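Local coordinates for protein phosphoribosylaminoimidazole-succinocarboxamide synthase (Saccharomyces cerevisiae, PDB 2CNQ) that catalyses the ATP-dependent joining of L-aspartate to the carboxylate of CAIR, giving SAICAR in de novo purine biosynthesis, at residues V77-G82 with S106-K111; R189-L194 with N227-V232; K260-D265 with D286-K291. One frame throughout, in Å; residues are numbered along the deposited sequence.

Interaction 1 of 3, residues V77-G82 with S106-K111; sequences VDIAPG and SLLVHK. With ADP (adenosine-5'-diphosphate), chain B.
Val-77 and Val-109 bring the two backbones closest, their CA atoms 5.0 Å apart, where segment 77-82 runs beside strand 106-110. The link is a nearly straight hydrogen bond from Val-77 N to Leu-108 O, 2.9 Å long with an angle of 172° at the hydrogen; beyond Ile-79 the loop leaves the strand. Val-77 divides its two methyls between neighbours. Val-77 CG1, anti to the backbone N (chi1 173°), meets Leu-108 CD2 at 3.7 Å, and Val-77 CG2 sits over the middle of the His-110 imidazole, a CH-pi contact 3.7 Å from the ring centroid. Ile-79 turns its CD1 back to the same Leu-108 CD2, at 3.8 Å. At the ring edge a water bridges the segments: it accepts from Asp-78 N at 2.9 Å and lies 2.7 Å from His-110 NE2. The other edge of the strand pairs with strand 30-35, and His-110 O accepts from N6 of the ADP adenine at 3.0 Å. Val-77, Ile-79 and Leu-108 also belong to the pocket holding AMP or the aminoimidazole nucleotide. The methyl and the water are placed to favour this orientation of the His-110 ring, while the residue's backbone carbonyl reads the adenine amino group.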
loop_
_atom_site.group_PDB
_atom_site.type_symbol
_atom_site.label_atom_id
_atom_site.label_comp_id
_atom_site.label_asym_id
_atom_site.label_seq_id
_atom_site.Cartn_x
_atom_site.Cartn_y
_atom_site.Cartn_z
ATOM N N VAL A 77 12.940 -1.252 -11.531
ATOM C CA VAL A 77 14.030 -1.319 -12.450
ATOM C C VAL A 77 15.293 -1.479 -11.625
ATOM O O VAL A 77 15.531 -0.790 -10.674
ATOM C CB VAL A 77 14.080 -0.080 -13.305
ATOM C CG1 VAL A 77 15.312 -0.057 -14.171
ATOM C CG2 VAL A 77 12.840 0.008 -14.153
ATOM N N ASP A 78 16.165 -2.327 -12.098
ATOM C CA ASP A 78 17.489 -2.372 -11.541
ATOM C C ASP A 78 18.193 -1.038 -11.732
ATOM O O ASP A 78 18.212 -0.447 -12.808
ATOM C CB ASP A 78 18.293 -3.446 -12.238
ATOM C CG ASP A 78 17.802 -4.828 -11.929
ATOM O OD1 ASP A 78 16.931 -4.995 -11.046
ATOM O OD2 ASP A 78 18.302 -5.769 -12.573
ATOM N N ILE A 79 18.748 -0.541 -10.667
ATOM C CA ILE A 79 19.559 0.639 -10.770
ATOM C C ILE A 79 20.977 0.072 -10.652
ATOM O O ILE A 79 21.255 -0.616 -9.670
ATOM C CB ILE A 79 19.158 1.619 -9.660
ATOM C CG1 ILE A 79 17.699 2.073 -9.824
ATOM C CG2 ILE A 79 20.044 2.850 -9.679
ATOM C CD1 ILE A 79 17.388 2.616 -11.179
ATOM N N ALA A 80 21.847 0.308 -11.646
ATOM C CA ALA A 80 23.194 -0.187 -11.552
ATOM C C ALA A 80 23.859 0.281 -10.287
ATOM O O ALA A 80 23.513 1.302 -9.723
ATOM C CB ALA A 80 23.972 0.258 -12.738
ATOM N N PRO A 81 24.853 -0.464 -9.849
ATOM C CA PRO A 81 25.538 -0.124 -8.644
ATOM C C PRO A 81 26.046 1.274 -8.701
ATOM O O PRO A 81 26.631 1.667 -9.686
ATOM C CB PRO A 81 26.681 -1.133 -8.615
ATOM C CG PRO A 81 26.172 -2.298 -9.330
ATOM C CD PRO A 81 25.364 -1.719 -10.425
ATOM N N GLY A 82 25.811 2.023 -7.637
ATOM C CA GLY A 82 26.328 3.355 -7.519
ATOM C C GLY A 82 25.505 4.376 -8.220
ATOM O O GLY A 82 25.793 5.553 -8.118
ATOM N N SER A 106 10.798 8.419 -5.340
ATOM C CA SER A 106 10.555 8.003 -6.686
ATOM C C SER A 106 11.145 6.667 -6.919
ATOM O O SER A 106 12.278 6.392 -6.564
ATOM C CB SER A 106 11.172 8.983 -7.656
ATOM O OG SER A 106 10.587 10.239 -7.529
ATOM N N LEU A 107 10.393 5.848 -7.606
ATOM C CA LEU A 107 10.881 4.576 -8.061
ATOM C C LEU A 107 10.817 4.560 -9.545
ATOM O O LEU A 107 9.872 5.009 -10.143
ATOM C CB LEU A 107 10.058 3.444 -7.493
ATOM C CG LEU A 107 10.148 3.379 -5.985
ATOM C CD1 LEU A 107 9.180 2.381 -5.480
ATOM C CD2 LEU A 107 11.519 3.031 -5.525
ATOM N N LEU A 108 11.835 3.998 -10.130
ATOM C CA LEU A 108 11.859 3.718 -11.536
ATOM C C LEU A 108 11.351 2.314 -11.662
ATOM O O LEU A 108 11.941 1.408 -11.103
ATOM C CB LEU A 108 13.277 3.834 -12.034
ATOM C CG LEU A 108 13.440 3.751 -13.504
ATOM C CD1 LEU A 108 12.853 4.956 -14.159
ATOM C CD2 LEU A 108 14.894 3.621 -13.823
ATOM N N VAL A 109 10.238 2.155 -12.341
ATOM C CA VAL A 109 9.588 0.880 -12.362
ATOM C C VAL A 109 9.255 0.523 -13.759
ATOM O O VAL A 109 9.049 1.338 -14.628
ATOM C CB VAL A 109 8.329 0.862 -11.489
ATOM C CG1 VAL A 109 8.677 1.267 -10.067
ATOM C CG2 VAL A 109 7.256 1.715 -12.021
ATOM N N HIS A 110 9.179 -0.757 -13.970
ATOM C CA HIS A 110 8.714 -1.271 -15.194
ATOM C C HIS A 110 7.216 -1.155 -15.243
ATOM O O HIS A 110 6.528 -1.509 -14.317
ATOM C CB HIS A 110 9.062 -2.744 -15.250
ATOM C CG HIS A 110 10.520 -3.010 -15.345
ATOM N ND1 HIS A 110 11.220 -2.829 -16.514
ATOM C CD2 HIS A 110 11.414 -3.453 -14.429
ATOM C CE1 HIS A 110 12.488 -3.136 -16.308
ATOM N NE2 HIS A 110 12.629 -3.542 -15.059
ATOM N N LYS A 111 6.715 -0.675 -16.347
ATOM C CA LYS A 111 5.303 -0.670 -16.591
ATOM C C LYS A 111 4.885 -2.099 -16.700
ATOM O O LYS A 111 5.437 -2.838 -17.473
ATOM C CB LYS A 111 5.084 0.204 -17.822
ATOM C CG LYS A 111 3.656 0.481 -18.140
ATOM C CD LYS A 111 3.474 1.250 -19.469
ATOM C CE LYS A 111 4.504 2.406 -19.804
ATOM N NZ LYS A 111 4.450 3.092 -21.233
HETATM P PB ADP B . -4.352 5.027 -6.492
HETATM O O1B ADP B . -4.071 4.191 -5.332
HETATM O O2B ADP B . -5.145 4.326 -7.513
HETATM O O3B ADP B . -4.955 6.326 -6.271
HETATM P PA ADP B . -1.565 5.635 -6.564
HETATM O O1A ADP B . -1.214 4.629 -5.559
HETATM O O2A ADP B . -1.521 7.044 -6.207
HETATM O O3A ADP B . -2.961 5.304 -7.206
HETATM O "O5'" ADP B . -0.658 5.482 -7.836
HETATM C "C5'" ADP B . -0.137 4.267 -8.325
HETATM C "C4'" ADP B . -0.859 3.890 -9.585
HETATM O "O4'" ADP B . 0.088 3.187 -10.387
HETATM C "C3'" ADP B . -1.993 2.936 -9.373
HETATM O "O3'" ADP B . -2.919 3.047 -10.427
HETATM C "C2'" ADP B . -1.315 1.598 -9.500
HETATM O "O2'" ADP B . -2.188 0.550 -9.779
HETATM C "C1'" ADP B . -0.387 1.876 -10.621
HETATM N N9 ADP B . 0.764 1.029 -10.724
HETATM C C8 ADP B . 1.491 0.543 -9.717
HETATM N N7 ADP B . 2.544 -0.115 -10.124
HETATM C C5 ADP B . 2.485 -0.054 -11.464
HETATM C C6 ADP B . 3.312 -0.521 -12.512
HETATM N N6 ADP B . 4.424 -1.182 -12.261
HETATM N N1 ADP B . 2.921 -0.349 -13.769
HETATM C C2 ADP B . 1.820 0.354 -14.015
HETATM N N3 ADP B . 1.013 0.910 -13.123
HETATM C C4 ADP B . 1.354 0.688 -11.856
HETATM O O HOH W 1 15.082 -4.172 -13.993
#

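Interaction 2 of 3, residues R189-L194 with N227-V232; sequences RRVAEL and NEIILV. With ADP (adenosine-5'-diphosphate), chain B.
Asn-227 OD1 accepts a 2.9 Å hydrogen bond from Arg-190 NH1, and Asn-227 O takes a second from Arg-190 NH2 at 3.0 Å. The guanidinium thus holds the asparagine end-on, one nitrogen to the side-chain oxygen and the other to the backbone oxygen. Neither bond is ideal: the angle at the hydrogen is 148° in the first and 139° in the second, and both donors stand above the plane of the carbonyl they meet. A bend at chi3 turns the arginine's end to Asn-227 while its aliphatic part slides past Ile-229, whose CD1 lies 3.8 Å from Arg-190 CB and also over the rim of one guanidinium face. A water accepting from Ile-229 N receives a weak further bond from Arg-190 NH2. An alanine here would probably leave both Asn-227 oxygens without these donors and uncover the Ile-229 methyl. Deeper in, Ile-229 CG2 and Leu-194 CD2 meet tip to tip at 3.6 Å, and Val-191 CG2 reaches Ile-229 CD1 from across at 4.1 Å. Val-191 and Ile-229 both continue onto Phe-220 of strand 211-223. Farther along the strand, Val-232 CB packs 3.6 Å from N7 of ADP. Asn-227 and Glu-228 form a G1 beta bulge opposite Asp-223, where strands 211-223 and 228-245 join, and segment 189-194 of helix 185-209 crosses strand 228-232 at -47°, packing on a mostly antiparallel sheet in an alpha+beta arrangement.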
loop_
_atom_site.group_PDB
_atom_site.type_symbol
_atom_site.label_atom_id
_atom_site.label_comp_id
_atom_site.label_asym_id
_atom_site.label_seq_id
_atom_site.Cartn_x
_atom_site.Cartn_y
_atom_site.Cartn_z
ATOM N N ARG A 189 -6.207 -18.009 -8.382
ATOM C CA ARG A 189 -5.702 -18.861 -7.348
ATOM C C ARG A 189 -4.236 -18.562 -7.123
ATOM O O ARG A 189 -3.802 -18.530 -5.995
ATOM C CB ARG A 189 -5.876 -20.311 -7.721
ATOM C CG ARG A 189 -5.462 -21.217 -6.571
ATOM C CD ARG A 189 -5.487 -22.621 -6.992
ATOM N NE ARG A 189 -5.255 -23.554 -5.912
ATOM C CZ ARG A 189 -6.208 -24.160 -5.231
ATOM N NH1 ARG A 189 -5.870 -25.007 -4.281
ATOM N NH2 ARG A 189 -7.478 -23.931 -5.484
ATOM N N ARG A 190 -3.475 -18.364 -8.179
ATOM C CA ARG A 190 -2.088 -18.065 -8.018
ATOM C C ARG A 190 -1.915 -16.784 -7.254
ATOM O O ARG A 190 -1.052 -16.674 -6.412
ATOM C CB ARG A 190 -1.408 -17.930 -9.349
ATOM C CG ARG A 190 -1.240 -19.221 -10.058
ATOM C CD ARG A 190 -0.782 -19.007 -11.455
ATOM N NE ARG A 190 0.521 -18.384 -11.484
ATOM C CZ ARG A 190 1.032 -17.736 -12.519
ATOM N NH1 ARG A 190 0.335 -17.567 -13.625
ATOM N NH2 ARG A 190 2.256 -17.246 -12.434
ATOM N N VAL A 191 -2.719 -15.791 -7.572
ATOM C CA VAL A 191 -2.704 -14.536 -6.881
ATOM C C VAL A 191 -3.000 -14.763 -5.426
ATOM O O VAL A 191 -2.285 -14.251 -4.564
ATOM C CB VAL A 191 -3.729 -13.602 -7.498
ATOM C CG1 VAL A 191 -4.040 -12.438 -6.608
ATOM C CG2 VAL A 191 -3.253 -13.157 -8.855
ATOM N N ALA A 192 -4.026 -15.505 -5.125
ATOM C CA ALA A 192 -4.388 -15.723 -3.764
ATOM C C ALA A 192 -3.297 -16.381 -2.998
ATOM O O ALA A 192 -2.980 -16.005 -1.888
ATOM C CB ALA A 192 -5.613 -16.610 -3.714
ATOM N N GLU A 193 -2.724 -17.401 -3.582
ATOM C CA GLU A 193 -1.748 -18.145 -2.858
ATOM C C GLU A 193 -0.496 -17.353 -2.671
ATOM O O GLU A 193 0.080 -17.387 -1.614
ATOM C CB GLU A 193 -1.471 -19.446 -3.535
ATOM C CG GLU A 193 -2.654 -20.352 -3.412
ATOM C CD GLU A 193 -2.395 -21.718 -3.905
ATOM O OE1 GLU A 193 -3.257 -22.568 -3.694
ATOM O OE2 GLU A 193 -1.349 -21.941 -4.525
ATOM N N LEU A 194 -0.091 -16.617 -3.676
ATOM C CA LEU A 194 1.106 -15.845 -3.563
ATOM C C LEU A 194 0.884 -14.753 -2.561
ATOM O O LEU A 194 1.733 -14.482 -1.742
ATOM C CB LEU A 194 1.469 -15.257 -4.895
ATOM C CG LEU A 194 2.669 -14.337 -4.898
ATOM C CD1 LEU A 194 3.894 -15.070 -4.412
ATOM C CD2 LEU A 194 2.886 -13.792 -6.265
ATOM N N ASN A 227 5.177 -15.594 -17.693
ATOM C CA ASN A 227 4.162 -16.118 -16.798
ATOM C C ASN A 227 4.564 -15.987 -15.351
ATOM O O ASN A 227 4.347 -16.870 -14.524
ATOM C CB ASN A 227 3.820 -17.557 -17.084
ATOM C CG ASN A 227 2.527 -17.970 -16.432
ATOM O OD1 ASN A 227 1.635 -17.157 -16.198
ATOM N ND2 ASN A 227 2.394 -19.255 -16.184
ATOM N N GLU A 228 4.903 -14.724 -15.037
ATOM C CA GLU A 228 5.211 -14.389 -13.644
ATOM C C GLU A 228 4.351 -13.316 -13.121
ATOM O O GLU A 228 4.189 -12.325 -13.781
ATOM C CB GLU A 228 6.698 -14.011 -13.569
ATOM C CG GLU A 228 7.634 -15.220 -13.843
ATOM C CD GLU A 228 9.083 -14.843 -13.818
ATOM O OE1 GLU A 228 9.796 -15.264 -12.888
ATOM O OE2 GLU A 228 9.504 -14.091 -14.720
ATOM N N ILE A 229 3.850 -13.498 -11.906
ATOM C CA ILE A 229 3.198 -12.467 -11.167
ATOM C C ILE A 229 4.289 -11.543 -10.664
ATOM O O ILE A 229 5.351 -11.972 -10.254
ATOM C CB ILE A 229 2.381 -13.050 -10.061
ATOM C CG1 ILE A 229 1.241 -13.869 -10.644
ATOM C CG2 ILE A 229 1.835 -11.970 -9.182
ATOM C CD1 ILE A 229 0.508 -14.678 -9.618
ATOM N N ILE A 230 3.993 -10.258 -10.715
ATOM C CA ILE A 230 4.918 -9.237 -10.367
ATOM C C ILE A 230 4.318 -8.461 -9.238
ATOM O O ILE A 230 3.185 -8.033 -9.309
ATOM C CB ILE A 230 5.134 -8.267 -11.535
ATOM C CG1 ILE A 230 5.383 -8.995 -12.832
ATOM C CG2 ILE A 230 6.230 -7.312 -11.212
ATOM C CD1 ILE A 230 6.563 -9.792 -12.861
ATOM N N LEU A 231 5.093 -8.208 -8.209
ATOM C CA LEU A 231 4.667 -7.328 -7.161
ATOM C C LEU A 231 4.931 -5.920 -7.615
ATOM O O LEU A 231 6.039 -5.567 -7.962
ATOM C CB LEU A 231 5.459 -7.669 -5.917
ATOM C CG LEU A 231 4.977 -6.987 -4.656
ATOM C CD1 LEU A 231 3.598 -7.372 -4.294
ATOM C CD2 LEU A 231 5.929 -7.352 -3.546
ATOM N N VAL A 232 3.883 -5.131 -7.657
ATOM C CA VAL A 232 3.971 -3.787 -8.176
ATOM C C VAL A 232 3.518 -2.809 -7.117
ATOM O O VAL A 232 3.370 -3.138 -5.958
ATOM C CB VAL A 232 3.184 -3.630 -9.480
ATOM C CG1 VAL A 232 3.656 -4.646 -10.484
ATOM C CG2 VAL A 232 1.716 -3.740 -9.266
HETATM P PB ADP B . -4.352 5.027 -6.492
HETATM O O1B ADP B . -4.071 4.191 -5.332
HETATM O O2B ADP B . -5.145 4.326 -7.513
HETATM O O3B ADP B . -4.955 6.326 -6.271
HETATM P PA ADP B . -1.565 5.635 -6.564
HETATM O O1A ADP B . -1.214 4.629 -5.559
HETATM O O2A ADP B . -1.521 7.044 -6.207
HETATM O O3A ADP B . -2.961 5.304 -7.206
HETATM O "O5'" ADP B . -0.658 5.482 -7.836
HETATM C "C5'" ADP B . -0.137 4.267 -8.325
HETATM C "C4'" ADP B . -0.859 3.890 -9.585
HETATM O "O4'" ADP B . 0.088 3.187 -10.387
HETATM C "C3'" ADP B . -1.993 2.936 -9.373
HETATM O "O3'" ADP B . -2.919 3.047 -10.427
HETATM C "C2'" ADP B . -1.315 1.598 -9.500
HETATM O "O2'" ADP B . -2.188 0.550 -9.779
HETATM C "C1'" ADP B . -0.387 1.876 -10.621
HETATM N N9 ADP B . 0.764 1.029 -10.724
HETATM C C8 ADP B . 1.491 0.543 -9.717
HETATM N N7 ADP B . 2.544 -0.115 -10.124
HETATM C C5 ADP B . 2.485 -0.054 -11.464
HETATM C C6 ADP B . 3.312 -0.521 -12.512
HETATM N N6 ADP B . 4.424 -1.182 -12.261
HETATM N N1 ADP B . 2.921 -0.349 -13.769
HETATM C C2 ADP B . 1.820 0.354 -14.015
HETATM N N3 ADP B . 1.013 0.910 -13.123
HETATM C C4 ADP B . 1.354 0.688 -11.856
HETATM O O HOH W 2 4.399 -16.088 -10.565
#

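Interaction 3 of 3, residues K260-D265 with D286-K291; sequences KQFLRD and DRTRAK. With ADP (adenosine-5'-diphosphate), chain F; AMZ (aminoimidazole 4-carboxamide ribonucleotide), chain C; SO4 (sulfate ion), chain J.
Phe-262 touches three residues of helix 286-291. Lys-291 lays its methylene chain over one face of the ring, CE 3.4 Å from Phe-262 CD2. Thr-288 OG1 comes in the ring plane at the edge, 3.3 Å from Phe-262 CD1. Arg-287 meets the far end of the ring with its guanidinium face: the planes are inclined by 55°, and Arg-287 NH2 approaches Phe-262 CE2 to 3.4 Å. The phenyl ring gets there because its CG is anti to the backbone N (chi1 170°), directing the ring toward helix 286-291. Leu-263 touches Thr-288 more loosely and extends the apolar layer to Ile-39 and Ile-284. No hydrogen bond joins the segments, which pack as roughly antiparallel neighbours from helices 261-269 and 282-300; the axes of 261-265 and 286-291 come within 9.8 Å, with 155° between their directions. The polar ends around Phe-262 are held from outside the two segments: Arg-287 by Asp-283, Thr-288 OG1 by Ile-284 O, and Lys-291 NZ by Ser-257 O. On the other side of helix 261-269 lies the nucleotide site. Arg-264 NE donates to O1A of ADP at 2.8 Å, and Arg-264 NH2 serves both ADP O2A, at 2.8 Å, and the ribose oxygen O1 of the aminoimidazole ribonucleotide. Lys-260 CB lies over one face of the Arg-264 guanidinium. Behind these, Gln-261 OE1 accepts from Arg-264 NH1 at 2.9 Å, while Gln-261 NE2 donates to Asp-265 OD2 at 2.8 Å, a second shell that probably steadies the orientation of the arginine.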
loop_
_atom_site.group_PDB
_atom_site.type_symbol
_atom_site.label_atom_id
_atom_site.label_comp_id
_atom_site.label_asym_id
_atom_site.label_seq_id
_atom_site.Cartn_x
_atom_site.Cartn_y
_atom_site.Cartn_z
ATOM N N LYS A 260 -2.909 4.378 8.126
ATOM C CA LYS A 260 -3.880 5.338 7.707
ATOM C C LYS A 260 -5.147 5.248 8.488
ATOM O O LYS A 260 -5.942 6.162 8.417
ATOM C CB LYS A 260 -4.209 5.141 6.246
ATOM C CG LYS A 260 -4.918 6.355 5.667
ATOM C CD LYS A 260 -5.606 6.074 4.369
ATOM C CE LYS A 260 -4.660 5.701 3.285
ATOM N NZ LYS A 260 -5.272 5.964 1.950
ATOM N N GLN A 261 -5.401 4.143 9.156
ATOM C CA GLN A 261 -6.636 4.017 9.869
ATOM C C GLN A 261 -6.808 5.133 10.870
ATOM O O GLN A 261 -7.917 5.541 11.128
ATOM C CB GLN A 261 -6.764 2.672 10.559
ATOM C CG GLN A 261 -8.168 2.360 10.929
ATOM C CD GLN A 261 -9.016 2.182 9.704
ATOM O OE1 GLN A 261 -8.588 1.574 8.739
ATOM N NE2 GLN A 261 -10.220 2.720 9.732
ATOM N N PHE A 262 -5.737 5.654 11.415
ATOM C CA PHE A 262 -5.848 6.749 12.322
ATOM C C PHE A 262 -6.569 7.894 11.649
ATOM O O PHE A 262 -7.433 8.523 12.223
ATOM C CB PHE A 262 -4.469 7.175 12.716
ATOM C CG PHE A 262 -4.462 8.431 13.469
ATOM C CD1 PHE A 262 -3.980 9.569 12.883
ATOM C CD2 PHE A 262 -4.984 8.496 14.738
ATOM C CE1 PHE A 262 -4.002 10.755 13.550
ATOM C CE2 PHE A 262 -5.001 9.674 15.412
ATOM C CZ PHE A 262 -4.514 10.814 14.812
ATOM N N LEU A 263 -6.171 8.212 10.428
ATOM C CA LEU A 263 -6.773 9.310 9.712
ATOM C C LEU A 263 -8.163 8.965 9.328
ATOM O O LEU A 263 -9.052 9.768 9.477
ATOM C CB LEU A 263 -5.954 9.652 8.494
ATOM C CG LEU A 263 -6.597 10.696 7.613
ATOM C CD1 LEU A 263 -6.771 12.023 8.325
ATOM C CD2 LEU A 263 -5.818 10.852 6.342
ATOM N N ARG A 264 -8.381 7.777 8.811
ATOM C CA ARG A 264 -9.724 7.373 8.463
ATOM C C ARG A 264 -10.640 7.557 9.632
ATOM O O ARG A 264 -11.731 8.100 9.511
ATOM C CB ARG A 264 -9.726 5.933 8.057
ATOM C CG ARG A 264 -9.002 5.621 6.798
ATOM C CD ARG A 264 -9.070 4.180 6.544
ATOM N NE ARG A 264 -8.335 3.793 5.354
ATOM C CZ ARG A 264 -7.389 2.879 5.323
ATOM N NH1 ARG A 264 -7.039 2.210 6.397
ATOM N NH2 ARG A 264 -6.776 2.667 4.187
ATOM N N ASP A 265 -10.216 7.063 10.770
ATOM C CA ASP A 265 -11.060 7.114 11.922
ATOM C C ASP A 265 -11.284 8.521 12.391
ATOM O O ASP A 265 -12.372 8.850 12.827
ATOM C CB ASP A 265 -10.491 6.251 13.016
ATOM C CG ASP A 265 -10.598 4.766 12.738
ATOM O OD1 ASP A 265 -10.018 4.019 13.531
ATOM O OD2 ASP A 265 -11.238 4.360 11.778
ATOM N N ASP A 286 0.558 15.596 12.189
ATOM C CA ASP A 286 1.725 15.175 12.910
ATOM C C ASP A 286 1.551 13.791 13.450
ATOM O O ASP A 286 2.458 12.990 13.396
ATOM C CB ASP A 286 1.994 16.137 14.034
ATOM C CG ASP A 286 2.436 17.496 13.554
ATOM O OD1 ASP A 286 2.490 18.381 14.416
ATOM O OD2 ASP A 286 2.755 17.672 12.374
ATOM N N ARG A 287 0.380 13.484 13.956
ATOM C CA ARG A 287 0.140 12.183 14.540
ATOM C C ARG A 287 0.146 11.112 13.479
ATOM O O ARG A 287 0.625 10.026 13.687
ATOM C CB ARG A 287 -1.168 12.215 15.293
ATOM C CG ARG A 287 -1.029 12.989 16.595
ATOM C CD ARG A 287 -2.353 13.383 17.182
ATOM N NE ARG A 287 -3.065 12.226 17.671
ATOM C CZ ARG A 287 -4.329 12.263 18.073
ATOM N NH1 ARG A 287 -5.020 13.396 18.033
ATOM N NH2 ARG A 287 -4.909 11.159 18.500
ATOM N N THR A 288 -0.408 11.442 12.336
ATOM C CA THR A 288 -0.385 10.502 11.247
ATOM C C THR A 288 1.034 10.244 10.823
ATOM O O THR A 288 1.450 9.124 10.654
ATOM C CB THR A 288 -1.170 11.056 10.072
ATOM O OG1 THR A 288 -2.516 11.226 10.475
ATOM C CG2 THR A 288 -1.164 10.119 8.926
ATOM N N ARG A 289 1.783 11.308 10.620
ATOM C CA ARG A 289 3.132 11.188 10.186
ATOM C C ARG A 289 3.904 10.324 11.157
ATOM O O ARG A 289 4.661 9.461 10.776
ATOM C CB ARG A 289 3.745 12.550 10.069
ATOM C CG ARG A 289 5.067 12.537 9.358
ATOM C CD ARG A 289 5.587 13.931 9.241
ATOM N NE ARG A 289 6.794 14.015 8.470
ATOM C CZ ARG A 289 8.010 13.891 8.955
ATOM N NH1 ARG A 289 8.217 13.665 10.217
ATOM N NH2 ARG A 289 9.030 14.006 8.137
ATOM N N ALA A 290 3.715 10.592 12.424
ATOM C CA ALA A 290 4.471 9.883 13.428
ATOM C C ALA A 290 4.095 8.446 13.469
ATOM O O ALA A 290 4.935 7.601 13.698
ATOM C CB ALA A 290 4.282 10.522 14.764
ATOM N N LYS A 291 2.833 8.130 13.298
ATOM C CA LYS A 291 2.427 6.741 13.260
ATOM C C LYS A 291 3.063 6.036 12.110
ATOM O O LYS A 291 3.498 4.914 12.242
ATOM C CB LYS A 291 0.920 6.669 13.170
ATOM C CG LYS A 291 0.272 6.869 14.499
ATOM C CD LYS A 291 -1.250 7.013 14.354
ATOM C CE LYS A 291 -1.976 7.104 15.653
ATOM N NZ LYS A 291 -1.730 5.949 16.533
HETATM P PB ADP F . -7.907 5.852 -0.336
HETATM O O1B ADP F . -7.990 7.024 -1.256
HETATM O O2B ADP F . -8.181 4.527 -0.994
HETATM O O3B ADP F . -6.640 5.915 0.486
HETATM P PA ADP F . -8.949 4.668 1.699
HETATM O O1A ADP F . -9.571 4.816 3.034
HETATM O O2A ADP F . -7.559 4.195 1.920
HETATM O O3A ADP F . -9.096 5.912 0.743
HETATM O "O5'" ADP F . -9.643 3.559 0.838
HETATM C "C5'" ADP F . -9.397 2.206 1.156
HETATM C "C4'" ADP F . -10.276 1.234 0.397
HETATM O "O4'" ADP F . -11.613 1.440 0.839
HETATM C "C3'" ADP F . -10.207 1.507 -1.084
HETATM O "O3'" ADP F . -10.378 0.297 -1.798
HETATM C "C2'" ADP F . -11.380 2.416 -1.275
HETATM O "O2'" ADP F . -11.892 2.314 -2.579
HETATM C "C1'" ADP F . -12.373 1.874 -0.274
HETATM N N9 ADP F . -13.307 2.888 0.204
HETATM C C8 ADP F . -12.989 4.146 0.455
HETATM N N7 ADP F . -14.060 4.836 0.868
HETATM C C5 ADP F . -15.075 3.989 0.897
HETATM C C6 ADP F . -16.463 4.148 1.272
HETATM N N6 ADP F . -16.897 5.366 1.676
HETATM N N1 ADP F . -17.232 3.048 1.169
HETATM C C2 ADP F . -16.745 1.844 0.744
HETATM N N3 ADP F . -15.454 1.640 0.392
HETATM C C4 ADP F . -14.593 2.683 0.455
HETATM O O5 AMZ C . -5.471 1.546 -1.669
HETATM C C6 AMZ C . -6.421 0.794 -1.716
HETATM N N2 AMZ C . -7.294 0.775 -2.716
HETATM C C3A AMZ C . -6.649 -0.174 -0.661
HETATM C C7A AMZ C . -5.906 -0.307 0.472
HETATM N N3 AMZ C . -4.781 0.300 0.895
HETATM N N1 AMZ C . -7.659 -1.061 -0.642
HETATM C C5 AMZ C . -7.540 -1.742 0.475
HETATM N N AMZ C . -6.480 -1.280 1.177
HETATM C C1 AMZ C . -5.995 -1.827 2.419
HETATM C C2 AMZ C . -6.470 -1.098 3.641
HETATM C C3 AMZ C . -6.429 -2.172 4.689
HETATM O O2 AMZ C . -5.085 -2.277 5.103
HETATM O O1 AMZ C . -5.630 0.006 3.901
HETATM O O AMZ C . -6.551 -3.107 2.525
HETATM C C AMZ C . -6.829 -3.399 3.886
HETATM C C4 AMZ C . -8.260 -3.794 4.044
HETATM O O3 AMZ C . -9.063 -2.629 3.951
HETATM P P AMZ C . -10.621 -2.758 4.267
HETATM O OP1 AMZ C . -11.245 -3.516 3.142
HETATM O O4 AMZ C . -11.089 -1.322 4.318
HETATM O OP2 AMZ C . -10.808 -3.476 5.563
HETATM S S SO4 J . 11.645 14.183 10.834
HETATM O O1 SO4 J . 11.434 15.601 11.113
HETATM O O2 SO4 J . 13.007 13.807 11.184
HETATM O O3 SO4 J . 10.651 13.407 11.551
HETATM O O4 SO4 J . 11.490 13.938 9.405
#

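How the interactions relate
The three contacts follow one another along the chain, each closing before the next opens. Interactions 1 and 2 have centres about 21 Å apart and do not touch, but they meet at one ADP: strand 106-110 of the four-stranded antiparallel sheet reaches its adenine from one direction, and strand 228-245 of the mixed sheet from another. Interaction 3, about 30 Å from each of the others between centres, lies across the chain's centre from interaction 2 and approaches a different ADP together with the aminoimidazole ribonucleotide. Strand 228-245 is followed in sequence by helix 261-269, linking the sheet of interaction 2 to the helix pair of interaction 3. Sheets and helices thus frame separate nucleotide sites within a single monomer.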